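PDB 5HH3: OxyA protein, which is a haem-dependent cytochrome P450 monooxygenase that probably performs a phenolic coupling, peptide-cyclising step in the biosynthesis of a glycopeptide antibiotic. Local coordinates for residues B[23-28]-B[250-255]; B[55-58]-B[62-65]; B[154-159]-B[164-169]; B[201-206]-B[210-215]; B[38-43]-B[300-305]. All blocks are in the same frame, centred on the assembly; numbering follows the deposited sequence.

Residues 23-28, a turn near the N terminus, are joined to residues 250-255 of the long helix 225-256 by interaction 1, which closes a wide loop. Residues 38-43 pair still later, with 300-305, so interaction 5 crosses interaction 1 along the chain. Inside both spans, interaction 2 folds strand 53-57 onto the helix just after it; it adjoins interaction 5 through the paired strands 40-45 and 53-57. Interactions 3 and 4 follow in series, also within both spans, each joining two successive helices, and they touch where F158 meets M211. Interaction 5 lies across the chain's centre from interactions 3 and 4, and interaction 2 from interaction 3.

Interaction 1. Residues B[23-28]-B[250-255]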
# COMPACT_ATOMS: atom_id res chain seq x y z
N ASP B 23 2.64 -21.17 -8.74
CA ASP B 23 3.65 -22.21 -8.92
C ASP B 23 3.43 -22.74 -10.33
O ASP B 23 2.56 -23.60 -10.57
CB ASP B 23 3.49 -23.32 -7.89
CG ASP B 23 4.51 -24.43 -8.06
OD1 ASP B 23 5.46 -24.31 -8.88
OD2 ASP B 23 4.38 -25.45 -7.36
N ARG B 24 4.19 -22.19 -11.27
CA ARG B 24 3.93 -22.38 -12.70
C ARG B 24 2.48 -21.92 -12.99
O ARG B 24 2.21 -20.74 -12.87
CB ARG B 24 4.29 -23.81 -13.13
CG ARG B 24 5.73 -24.17 -12.78
CD ARG B 24 6.19 -25.55 -13.27
NE ARG B 24 6.33 -25.57 -14.73
CZ ARG B 24 5.47 -26.12 -15.60
NH1 ARG B 24 4.38 -26.76 -15.19
NH2 ARG B 24 5.73 -26.05 -16.91
N PHE B 25 1.56 -22.82 -13.33
CA PHE B 25 0.16 -22.46 -13.57
C PHE B 25 -0.76 -22.63 -12.36
O PHE B 25 -1.93 -22.23 -12.42
CB PHE B 25 -0.42 -23.31 -14.73
CG PHE B 25 0.35 -23.18 -15.99
CD1 PHE B 25 0.22 -22.04 -16.77
CD2 PHE B 25 1.24 -24.15 -16.39
CE1 PHE B 25 0.93 -21.89 -17.94
CE2 PHE B 25 1.97 -24.00 -17.56
CZ PHE B 25 1.82 -22.87 -18.33
N ASP B 26 -0.24 -23.21 -11.29
CA ASP B 26 -1.05 -23.56 -10.14
C ASP B 26 -1.11 -22.49 -9.06
O ASP B 26 -0.15 -21.74 -8.89
CB ASP B 26 -0.54 -24.83 -9.52
CG ASP B 26 -0.54 -25.98 -10.48
OD1 ASP B 26 -1.23 -25.93 -11.53
OD2 ASP B 26 0.16 -26.94 -10.16
N PRO B 27 -2.22 -22.46 -8.29
CA PRO B 27 -2.28 -21.72 -7.02
C PRO B 27 -1.19 -22.20 -6.06
O PRO B 27 -0.90 -23.40 -6.06
CB PRO B 27 -3.64 -22.11 -6.45
CG PRO B 27 -4.42 -22.68 -7.58
CD PRO B 27 -3.42 -23.29 -8.50
N VAL B 28 -0.60 -21.30 -5.25
CA VAL B 28 0.41 -21.71 -4.25
C VAL B 28 -0.22 -22.43 -3.04
O VAL B 28 -1.44 -22.29 -2.80
CB VAL B 28 1.30 -20.53 -3.77
CG1 VAL B 28 2.12 -19.97 -4.93
CG2 VAL B 28 0.50 -19.43 -3.07
N GLY B 250 -0.62 -17.93 -22.47
CA GLY B 250 -1.17 -18.85 -23.46
C GLY B 250 -0.11 -19.54 -24.30
O GLY B 250 -0.17 -20.77 -24.47
N ALA B 251 0.85 -18.77 -24.82
CA ALA B 251 1.96 -19.33 -25.57
C ALA B 251 2.75 -20.34 -24.72
O ALA B 251 3.20 -21.38 -25.25
CB ALA B 251 2.88 -18.23 -26.10
N TRP B 252 2.92 -20.06 -23.43
CA TRP B 252 3.62 -20.97 -22.52
C TRP B 252 2.83 -22.27 -22.37
O TRP B 252 3.41 -23.35 -22.49
CB TRP B 252 3.85 -20.30 -21.16
CG TRP B 252 4.60 -21.11 -20.13
CD1 TRP B 252 5.38 -22.21 -20.35
CD2 TRP B 252 4.69 -20.85 -18.72
NE1 TRP B 252 5.92 -22.66 -19.18
CE2 TRP B 252 5.52 -21.84 -18.16
CE3 TRP B 252 4.14 -19.87 -17.88
CZ2 TRP B 252 5.82 -21.89 -16.80
CZ3 TRP B 252 4.43 -19.92 -16.53
CH2 TRP B 252 5.26 -20.92 -16.00
N LEU B 253 1.52 -22.17 -22.15
CA LEU B 253 0.64 -23.34 -22.06
C LEU B 253 0.67 -24.17 -23.35
O LEU B 253 0.65 -25.41 -23.29
CB LEU B 253 -0.80 -22.94 -21.70
CG LEU B 253 -1.78 -24.08 -21.38
CD1 LEU B 253 -1.38 -24.82 -20.12
CD2 LEU B 253 -3.19 -23.57 -21.24
N MET B 254 0.72 -23.49 -24.51
CA MET B 254 0.83 -24.19 -25.79
C MET B 254 2.15 -24.95 -25.97
O MET B 254 2.13 -26.10 -26.41
CB MET B 254 0.64 -23.24 -26.96
CG MET B 254 -0.76 -22.63 -27.01
SD MET B 254 -0.87 -21.32 -28.24
CE MET B 254 -0.38 -22.30 -29.68
N ALA B 255 3.27 -24.32 -25.64
CA ALA B 255 4.56 -25.01 -25.61
C ALA B 255 4.60 -26.15 -24.55
O ALA B 255 5.17 -27.21 -24.78
CB ALA B 255 5.69 -24.00 -25.39
O HOH W 1 7.64 -24.83 -18.37
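F25 tips the CZ end of its ring over one face of the W252 indole, CZ standing 3.5 Å from W252 CD2. The overlap is oblique, with the ring planes at 40° and the ring centroids 4.4 Å apart, so it is neither a stack nor an edge-to-face pair. On the opposite face of the phenyl sits L253, whose CD1 makes a CH-pi contact 4.2 Å from the centroid of the F25 ring. F25 is thereby held between two consecutive side chains of helix 225-256. In W252, CG anti to the backbone N (chi1 -178°) swings the indole out from the helix toward the turn, bringing CH2 within 3.8 Å of R24 CA.

R24 crosses the indole roughly at a right angle. One water, in the plane of both the guanidinium and the indole, bridges the two by accepting from R24 NH2 at 2.7 Å and from W252 NE1 at 2.9 Å. R24 NH2 also forms a salt bridge with D256. The contact is two-sided: a buried aromatic and aliphatic centre fastens the N-terminal turn to the helix, while a shared water and the D256 charge pair give W252 NE1 and R24 NH2 their partners on the side where R24 is exposed.

Interaction 2. Residues B[55-58]-B[62-65]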
# COMPACT_ATOMS: atom_id res chain seq x y z
N TRP B 55 -11.32 -9.63 4.52
CA TRP B 55 -11.69 -10.98 4.19
C TRP B 55 -11.27 -11.33 2.76
O TRP B 55 -11.19 -10.46 1.89
CB TRP B 55 -13.22 -11.13 4.23
CG TRP B 55 -13.92 -10.81 5.49
CD1 TRP B 55 -14.47 -9.60 5.84
CD2 TRP B 55 -14.25 -11.73 6.55
NE1 TRP B 55 -15.08 -9.71 7.07
CE2 TRP B 55 -15.00 -11.01 7.50
CE3 TRP B 55 -14.00 -13.09 6.77
CZ2 TRP B 55 -15.49 -11.59 8.67
CZ3 TRP B 55 -14.53 -13.70 7.97
CH2 TRP B 55 -15.24 -12.94 8.88
N LEU B 56 -11.05 -12.63 2.55
CA LEU B 56 -10.81 -13.19 1.23
C LEU B 56 -11.92 -14.16 0.92
O LEU B 56 -12.11 -15.10 1.68
CB LEU B 56 -9.47 -13.94 1.21
CG LEU B 56 -9.04 -14.60 -0.10
CD1 LEU B 56 -8.61 -13.54 -1.11
CD2 LEU B 56 -7.90 -15.57 0.15
N ALA B 57 -12.64 -13.94 -0.18
CA ALA B 57 -13.69 -14.86 -0.65
C ALA B 57 -13.08 -15.76 -1.71
O ALA B 57 -12.52 -15.25 -2.68
CB ALA B 57 -14.87 -14.09 -1.25
N THR B 58 -13.17 -17.07 -1.50
CA THR B 58 -12.65 -18.08 -2.42
C THR B 58 -13.73 -18.98 -3.03
O THR B 58 -13.47 -19.60 -4.07
CB THR B 58 -11.61 -19.00 -1.72
OG1 THR B 58 -12.19 -19.63 -0.58
CG2 THR B 58 -10.38 -18.22 -1.26
N GLU B 62 -20.13 -17.69 -3.34
CA GLU B 62 -19.96 -16.60 -2.40
C GLU B 62 -19.32 -15.39 -3.11
O GLU B 62 -19.65 -14.24 -2.82
CB GLU B 62 -19.12 -17.04 -1.19
CG GLU B 62 -19.85 -18.03 -0.26
CD GLU B 62 -19.91 -19.46 -0.78
OE1 GLU B 62 -19.25 -19.81 -1.79
OE2 GLU B 62 -20.63 -20.26 -0.17
N ILE B 63 -18.40 -15.64 -4.03
CA ILE B 63 -17.81 -14.56 -4.83
C ILE B 63 -18.90 -13.92 -5.71
O ILE B 63 -18.96 -12.70 -5.82
CB ILE B 63 -16.63 -15.04 -5.68
CG1 ILE B 63 -15.42 -15.30 -4.78
CG2 ILE B 63 -16.28 -14.02 -6.76
CD1 ILE B 63 -14.31 -16.10 -5.46
N ARG B 64 -19.76 -14.73 -6.33
CA ARG B 64 -20.87 -14.17 -7.12
C ARG B 64 -21.84 -13.35 -6.24
O ARG B 64 -22.34 -12.31 -6.66
CB ARG B 64 -21.63 -15.26 -7.87
CG ARG B 64 -20.79 -15.85 -9.00
CD ARG B 64 -21.38 -17.16 -9.50
NE ARG B 64 -22.74 -16.97 -9.99
CZ ARG B 64 -23.13 -16.89 -11.27
NH1 ARG B 64 -22.27 -17.00 -12.29
NH2 ARG B 64 -24.43 -16.72 -11.53
N GLN B 65 -22.06 -13.81 -5.02
CA GLN B 65 -22.86 -13.05 -4.07
C GLN B 65 -22.22 -11.70 -3.72
O GLN B 65 -22.89 -10.66 -3.74
CB GLN B 65 -23.05 -13.86 -2.79
CG GLN B 65 -24.02 -13.23 -1.83
CD GLN B 65 -24.29 -14.10 -0.61
OE1 GLN B 65 -23.81 -15.25 -0.51
NE2 GLN B 65 -25.07 -13.56 0.31
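A57 and I63 meet through apolar packing: the methyl CB of A57 is 3.8 Å from CG1 of I63, and both side chains leave their backbones in the direction of the other segment. The second kind of contact is of side chain on backbone. I63 reaches past the methyl to the end of the strand, where its CD1 is 3.4 Å from the carbonyl oxygen A57 O and 3.8 Å from the carbonyl carbon T58 C. CG1 follows the same path, 3.6 Å from A57 O. An extended second torsion (chi2 166°) carries CD1 that far. T58 offers only its backbone here, since its CB is directed away from the helix. No hydrogen bond crosses between the two segments, so this short connection from strand to helix is packed at this point by carbon and carbonyl contacts. The I63 side chain is about 9 Å from the haem at nearest atoms.

Strand 53-57 runs between strands 40-45 and 309-312 in the mixed sheet of the P450 fold, and the A57 methyl also touches L40 and V310 on those neighbours. I63 continues the packing on C312. Helix 60-68 consequently lies against strands 53-57 and 309-312, while M35 of helix 29-37 touches T58.

Interaction 3. Residues B[154-159]-B[164-169]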
# COMPACT_ATOMS: atom_id res chain seq x y z
N ALA B 154 -3.41 -4.30 -31.63
CA ALA B 154 -4.86 -4.56 -31.60
C ALA B 154 -5.62 -3.49 -30.79
O ALA B 154 -6.68 -3.03 -31.22
CB ALA B 154 -5.16 -5.95 -31.04
N THR B 155 -5.09 -3.10 -29.63
CA THR B 155 -5.75 -2.07 -28.81
C THR B 155 -5.69 -0.69 -29.47
O THR B 155 -6.70 0.00 -29.50
CB THR B 155 -5.23 -1.98 -27.36
OG1 THR B 155 -3.82 -1.71 -27.33
CG2 THR B 155 -5.51 -3.24 -26.61
N CYS B 156 -4.53 -0.30 -30.00
CA CYS B 156 -4.42 0.97 -30.73
C CYS B 156 -5.30 1.01 -31.99
O CYS B 156 -5.92 2.03 -32.25
CB CYS B 156 -2.97 1.32 -31.08
SG CYS B 156 -1.98 1.77 -29.64
N ASP B 157 -5.35 -0.09 -32.75
CA ASP B 157 -6.28 -0.20 -33.91
C ASP B 157 -7.74 -0.04 -33.47
O ASP B 157 -8.49 0.68 -34.11
CB ASP B 157 -6.12 -1.52 -34.68
CG ASP B 157 -4.83 -1.60 -35.49
OD1 ASP B 157 -4.10 -0.60 -35.62
OD2 ASP B 157 -4.54 -2.70 -36.00
N PHE B 158 -8.11 -0.66 -32.35
CA PHE B 158 -9.46 -0.54 -31.82
C PHE B 158 -9.80 0.92 -31.50
O PHE B 158 -10.90 1.38 -31.80
CB PHE B 158 -9.63 -1.46 -30.60
CG PHE B 158 -10.92 -1.28 -29.86
CD1 PHE B 158 -12.11 -1.83 -30.35
CD2 PHE B 158 -10.95 -0.59 -28.65
CE1 PHE B 158 -13.30 -1.66 -29.65
CE2 PHE B 158 -12.14 -0.43 -27.95
CZ PHE B 158 -13.32 -0.97 -28.45
N LEU B 159 -8.84 1.64 -30.93
CA LEU B 159 -8.98 3.08 -30.70
C LEU B 159 -8.91 3.95 -31.96
O LEU B 159 -9.28 5.12 -31.89
CB LEU B 159 -7.91 3.59 -29.75
CG LEU B 159 -7.97 3.06 -28.32
CD1 LEU B 159 -6.85 3.76 -27.57
CD2 LEU B 159 -9.32 3.33 -27.67
N ASP B 164 1.27 4.81 -37.96
CA ASP B 164 2.45 5.68 -37.84
C ASP B 164 2.65 6.26 -36.44
O ASP B 164 3.78 6.49 -36.03
CB ASP B 164 2.37 6.83 -38.85
CG ASP B 164 2.71 6.40 -40.27
OD1 ASP B 164 2.98 5.19 -40.51
OD2 ASP B 164 2.70 7.28 -41.17
N ASP B 165 1.54 6.50 -35.73
CA ASP B 165 1.56 7.14 -34.41
C ASP B 165 1.69 6.17 -33.25
O ASP B 165 2.05 6.60 -32.16
CB ASP B 165 0.29 7.97 -34.20
CG ASP B 165 0.17 9.14 -35.17
OD1 ASP B 165 1.20 9.69 -35.63
OD2 ASP B 165 -0.98 9.54 -35.44
N GLN B 166 1.38 4.89 -33.46
CA GLN B 166 1.11 3.98 -32.34
C GLN B 166 2.30 3.75 -31.42
O GLN B 166 2.14 3.76 -30.19
CB GLN B 166 0.57 2.62 -32.84
CG GLN B 166 -0.77 2.71 -33.54
CD GLN B 166 -1.34 1.37 -33.94
OE1 GLN B 166 -0.72 0.34 -33.71
NE2 GLN B 166 -2.53 1.37 -34.52
N ALA B 167 3.48 3.53 -32.00
CA ALA B 167 4.68 3.23 -31.22
C ALA B 167 5.05 4.36 -30.26
O ALA B 167 5.33 4.11 -29.08
CB ALA B 167 5.86 2.93 -32.16
N ASP B 168 5.03 5.61 -30.76
CA ASP B 168 5.36 6.80 -29.96
C ASP B 168 4.33 7.05 -28.87
O ASP B 168 4.68 7.34 -27.73
CB ASP B 168 5.50 8.05 -30.84
CG ASP B 168 6.77 8.05 -31.71
OD1 ASP B 168 7.64 7.16 -31.54
OD2 ASP B 168 6.91 8.96 -32.57
N LEU B 169 3.05 6.91 -29.22
CA LEU B 169 1.95 7.20 -28.31
C LEU B 169 1.90 6.18 -27.17
O LEU B 169 1.80 6.56 -26.00
CB LEU B 169 0.62 7.22 -29.08
CG LEU B 169 -0.61 7.68 -28.30
CD1 LEU B 169 -0.54 9.17 -27.97
CD2 LEU B 169 -1.86 7.35 -29.10
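Q166 is where the second segment first meets helix 142-159. It reaches across with an extended chain beyond CG, laying its amide against C156: Q166 CD is 3.3 Å from C156 CB, a tight carbon contact. The C156 sulfur stays beside the aliphatic part of the glutamine, SG being 4.2 Å from Q166 CG. At the end of the chain, Q166 NE2 donates to D157 OD1 at 2.7 Å with an N-H...O angle of 158°. The oxygen lies in the amide plane and is met nearly along its C-O axis, while the carboxylate and amide planes are turned 58° apart.

The same NE2 also donates to I161 O in the turn between the helices, so two bonds fix the rotation of this buried amide. D157 has a second partner too, a salt bridge from its other oxygen OD2 to R163, which would tend to steady the carboxylate for Q166. One turn further on, L169 is directed at the first helix and packs on M236 of helix 225-256, a residue that C156 and L159 touch as well. The whole is a short connection between two consecutive helices, bridged by a side-chain hydrogen bond, and is probably the junction of the E and F helices, judging by order in the P450 fold.

Interaction 4. Residues B[201-206]-B[210-215]; sequences ARTRRD and DMFGVV
T203 packs against the backbone of F212 and G213, and its branches divide the work. Its CB stands 4.2 Å from F212 CB, at the margin of contact. From there the hydroxyl branch turns to the phenylalanine: T203 OG1 is 3.7 Å from F212 CB and 3.9 Å from F212 CD2, lying at the ring edge and in its plane. No hydrogen bond crosses here; the hydroxyl is instead hydrogen-bonded to M199 O, one turn back in its own helix, which spares it from being a buried polar group without a partner. The methyl branch meets backbone instead. With OG1 beside the backbone N (chi1 -54°), CG2 falls anti to it, and the methyl lies 3.5 Å from the carbonyl carbon F212 C and 3.5 Å from G213 N, right on the peptide linking the two residues. The backbones come close at G213, the T203 and G213 alpha carbons being 5.8 Å apart.

The second helix starts at D210, its N-cap, whose OD2 accepts a weak capping bond from F212 N at 3.1 Å and 133°. The F212 ring leads away from T203 to lie among M196, M199 and T200 of helix 182-205 and A232 of helix 225-256. M211 brings its CE to the edge of the F212 ring and packs on F158 and L159 of helix 142-159. Helix 211-219, probably the H helix of the P450 fold, is therefore wedged between the end of helix 182-205, the long helix 225-256 and the end of helix 142-159.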
# COMPACT_ATOMS: atom_id res chain seq x y z
N ALA B 201 -11.00 16.32 -30.49
CA ALA B 201 -11.49 17.42 -31.30
C ALA B 201 -11.82 16.96 -32.72
O ALA B 201 -12.88 17.32 -33.24
CB ALA B 201 -10.49 18.58 -31.32
N ARG B 202 -10.95 16.16 -33.32
CA ARG B 202 -11.21 15.59 -34.66
C ARG B 202 -12.49 14.77 -34.70
O ARG B 202 -13.36 15.02 -35.53
CB ARG B 202 -10.01 14.79 -35.18
CG ARG B 202 -8.94 15.68 -35.80
CD ARG B 202 -7.80 14.87 -36.44
NE ARG B 202 -6.80 14.42 -35.46
CZ ARG B 202 -6.64 13.18 -34.99
NH1 ARG B 202 -7.41 12.16 -35.38
NH2 ARG B 202 -5.68 12.96 -34.09
N THR B 203 -12.62 13.84 -33.75
CA THR B 203 -13.81 12.99 -33.66
C THR B 203 -15.10 13.81 -33.53
O THR B 203 -16.05 13.57 -34.28
CB THR B 203 -13.67 12.01 -32.49
OG1 THR B 203 -12.45 11.29 -32.66
CG2 THR B 203 -14.84 11.03 -32.43
N ARG B 204 -15.12 14.78 -32.61
CA ARG B 204 -16.30 15.64 -32.44
C ARG B 204 -16.70 16.44 -33.69
O ARG B 204 -17.86 16.79 -33.82
CB ARG B 204 -16.14 16.59 -31.24
CG ARG B 204 -16.24 15.89 -29.89
CD ARG B 204 -16.29 16.88 -28.74
NE ARG B 204 -15.97 16.25 -27.46
CZ ARG B 204 -16.81 15.52 -26.71
NH1 ARG B 204 -18.05 15.26 -27.10
NH2 ARG B 204 -16.38 15.03 -25.56
N ARG B 205 -15.76 16.72 -34.59
CA ARG B 205 -16.10 17.36 -35.88
C ARG B 205 -16.78 16.38 -36.84
O ARG B 205 -17.82 16.69 -37.41
CB ARG B 205 -14.89 18.04 -36.52
CG ARG B 205 -14.44 19.30 -35.77
CD ARG B 205 -13.29 20.04 -36.45
NE ARG B 205 -12.43 20.71 -35.45
CZ ARG B 205 -11.35 20.19 -34.85
NH1 ARG B 205 -10.91 18.96 -35.12
NH2 ARG B 205 -10.69 20.92 -33.95
N ASP B 206 -16.20 15.19 -37.02
CA ASP B 206 -16.85 14.10 -37.78
C ASP B 206 -16.58 12.71 -37.17
O ASP B 206 -15.47 12.17 -37.29
CB ASP B 206 -16.52 14.15 -39.29
CG ASP B 206 -15.08 14.51 -39.58
OD1 ASP B 206 -14.17 13.89 -38.99
OD2 ASP B 206 -14.85 15.41 -40.41
N ASP B 210 -13.81 4.01 -35.33
CA ASP B 210 -13.19 3.51 -34.08
C ASP B 210 -14.02 3.76 -32.79
O ASP B 210 -15.16 4.18 -32.85
CB ASP B 210 -11.81 4.18 -33.95
CG ASP B 210 -11.90 5.69 -33.98
OD1 ASP B 210 -11.89 6.26 -35.10
OD2 ASP B 210 -12.03 6.31 -32.91
N MET B 211 -13.41 3.46 -31.64
CA MET B 211 -14.02 3.62 -30.33
C MET B 211 -14.58 5.03 -30.09
O MET B 211 -15.70 5.17 -29.63
CB MET B 211 -13.02 3.26 -29.21
CG MET B 211 -13.66 2.83 -27.91
SD MET B 211 -12.71 3.15 -26.42
CE MET B 211 -12.83 4.93 -26.37
N PHE B 212 -13.81 6.07 -30.40
CA PHE B 212 -14.23 7.47 -30.16
C PHE B 212 -15.45 7.86 -30.96
O PHE B 212 -16.38 8.46 -30.42
CB PHE B 212 -13.09 8.46 -30.42
CG PHE B 212 -12.11 8.62 -29.27
CD1 PHE B 212 -12.03 7.70 -28.25
CD2 PHE B 212 -11.25 9.70 -29.25
CE1 PHE B 212 -11.12 7.86 -27.22
CE2 PHE B 212 -10.33 9.86 -28.23
CZ PHE B 212 -10.27 8.94 -27.22
N GLY B 213 -15.46 7.54 -32.25
CA GLY B 213 -16.57 7.91 -33.13
C GLY B 213 -17.89 7.24 -32.79
O GLY B 213 -18.94 7.87 -32.90
N VAL B 214 -17.84 5.97 -32.41
CA VAL B 214 -19.02 5.25 -31.92
C VAL B 214 -19.60 5.94 -30.68
O VAL B 214 -20.80 6.20 -30.62
CB VAL B 214 -18.67 3.78 -31.61
CG1 VAL B 214 -19.72 3.09 -30.74
CG2 VAL B 214 -18.45 3.02 -32.91
N VAL B 215 -18.74 6.25 -29.72
CA VAL B 215 -19.19 6.86 -28.46
C VAL B 215 -19.76 8.26 -28.73
O VAL B 215 -20.88 8.58 -28.31
CB VAL B 215 -18.05 6.92 -27.43
CG1 VAL B 215 -18.48 7.70 -26.19
CG2 VAL B 215 -17.60 5.51 -27.02

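Interaction 5. Residues B[38-43]-B[300-305]; sequences GPLTTL and GDHLIK
The imidazole of H302 meets the backbone carbonyl of L40 obliquely, neither squarely over a face nor at an edge: H302 CD2 is 3.5 Å and H302 NE2 3.6 Å from L40 O, without a hydrogen bond. The same imidazole also meets the indole of W55, their planes at about 55°. H302 opens the second strand of a small antiparallel hairpin, 297-299 with 302-304, that packs beside the outer strand 40-45 of the main P450 sheet, mostly through side chains. No hydrogen bond crosses between the two segments.

L40 makes most of the apolar contact. Its CG lies anti to the backbone N (chi1 -168°), which sends the isobutyl group across to the hairpin. There L40 CD2 touches two alternate residues of the strand, H302 through its CB at 3.9 Å and I304 through its CD1. L40 also packs on W55 and A57 of strand 53-57, so the hairpin and the sheet share it. I304 in turn lies on V297 and I299 of the partner strand 297-299.

At the hairpin's turn G300 has a positive phi (57°), which suits glycine, and its CA lies 4.2 Å from P39 CG.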
# COMPACT_ATOMS: atom_id res chain seq x y z
N GLY B 38 -12.84 -23.02 3.91
CA GLY B 38 -14.25 -22.65 3.70
C GLY B 38 -14.31 -21.60 2.60
O GLY B 38 -13.28 -21.27 2.02
N PRO B 39 -15.50 -21.07 2.30
CA PRO B 39 -15.66 -20.12 1.19
C PRO B 39 -15.18 -18.68 1.49
O PRO B 39 -15.02 -17.88 0.57
CB PRO B 39 -17.17 -20.16 0.92
CG PRO B 39 -17.78 -20.55 2.22
CD PRO B 39 -16.80 -21.52 2.82
N LEU B 40 -14.95 -18.37 2.77
CA LEU B 40 -14.56 -17.03 3.21
C LEU B 40 -13.61 -17.14 4.40
O LEU B 40 -13.97 -17.77 5.38
CB LEU B 40 -15.83 -16.27 3.63
CG LEU B 40 -15.70 -14.78 3.86
CD1 LEU B 40 -15.49 -14.01 2.58
CD2 LEU B 40 -16.91 -14.22 4.59
N THR B 41 -12.42 -16.55 4.32
CA THR B 41 -11.46 -16.52 5.44
C THR B 41 -10.94 -15.09 5.71
O THR B 41 -11.11 -14.20 4.89
CB THR B 41 -10.25 -17.45 5.18
OG1 THR B 41 -9.63 -17.11 3.92
CG2 THR B 41 -10.71 -18.90 5.11
N THR B 42 -10.33 -14.88 6.86
CA THR B 42 -9.80 -13.56 7.21
C THR B 42 -8.36 -13.42 6.75
O THR B 42 -7.56 -14.33 6.88
CB THR B 42 -9.83 -13.31 8.71
OG1 THR B 42 -9.08 -14.32 9.33
CG2 THR B 42 -11.22 -13.36 9.26
N LEU B 43 -8.05 -12.25 6.19
CA LEU B 43 -6.69 -11.84 5.97
C LEU B 43 -6.15 -11.18 7.20
O LEU B 43 -5.00 -11.39 7.56
CB LEU B 43 -6.61 -10.86 4.80
CG LEU B 43 -6.98 -11.42 3.44
CD1 LEU B 43 -7.09 -10.29 2.42
CD2 LEU B 43 -5.96 -12.46 3.03
N GLY B 300 -21.18 -17.24 3.74
CA GLY B 300 -20.72 -18.49 4.33
C GLY B 300 -21.38 -18.58 5.69
O GLY B 300 -22.60 -18.32 5.85
N ASP B 301 -20.56 -18.88 6.67
CA ASP B 301 -20.97 -19.00 8.04
C ASP B 301 -20.27 -17.87 8.83
O ASP B 301 -19.70 -18.11 9.90
CB ASP B 301 -20.55 -20.39 8.51
CG ASP B 301 -20.93 -20.68 9.94
OD1 ASP B 301 -22.03 -20.25 10.36
OD2 ASP B 301 -20.10 -21.31 10.64
N HIS B 302 -20.28 -16.66 8.26
CA HIS B 302 -19.58 -15.50 8.80
C HIS B 302 -20.43 -14.25 8.69
O HIS B 302 -21.25 -14.14 7.80
CB HIS B 302 -18.27 -15.25 8.05
CG HIS B 302 -17.15 -16.15 8.47
ND1 HIS B 302 -16.61 -16.12 9.74
CD2 HIS B 302 -16.48 -17.12 7.79
CE1 HIS B 302 -15.65 -17.02 9.82
NE2 HIS B 302 -15.55 -17.63 8.66
N LEU B 303 -20.19 -13.31 9.58
CA LEU B 303 -20.84 -12.00 9.52
C LEU B 303 -19.82 -10.92 9.11
O LEU B 303 -18.95 -10.54 9.89
CB LEU B 303 -21.46 -11.65 10.88
CG LEU B 303 -22.27 -10.35 10.96
CD1 LEU B 303 -23.37 -10.31 9.91
CD2 LEU B 303 -22.86 -10.25 12.36
N ILE B 304 -19.95 -10.46 7.88
CA ILE B 304 -19.18 -9.32 7.39
C ILE B 304 -19.81 -8.04 7.92
O ILE B 304 -20.96 -7.77 7.60
CB ILE B 304 -19.13 -9.29 5.85
CG1 ILE B 304 -18.44 -10.56 5.34
CG2 ILE B 304 -18.39 -8.04 5.34
CD1 ILE B 304 -18.76 -10.86 3.89
N LYS B 305 -19.09 -7.29 8.75
CA LYS B 305 -19.62 -6.04 9.29
C LYS B 305 -19.41 -4.89 8.33
O LYS B 305 -18.41 -4.85 7.64
CB LYS B 305 -18.98 -5.69 10.60
CG LYS B 305 -19.35 -6.62 11.75
CD LYS B 305 -20.82 -6.48 12.18
CE LYS B 305 -21.10 -5.14 12.86
NZ LYS B 305 -22.48 -5.16 13.41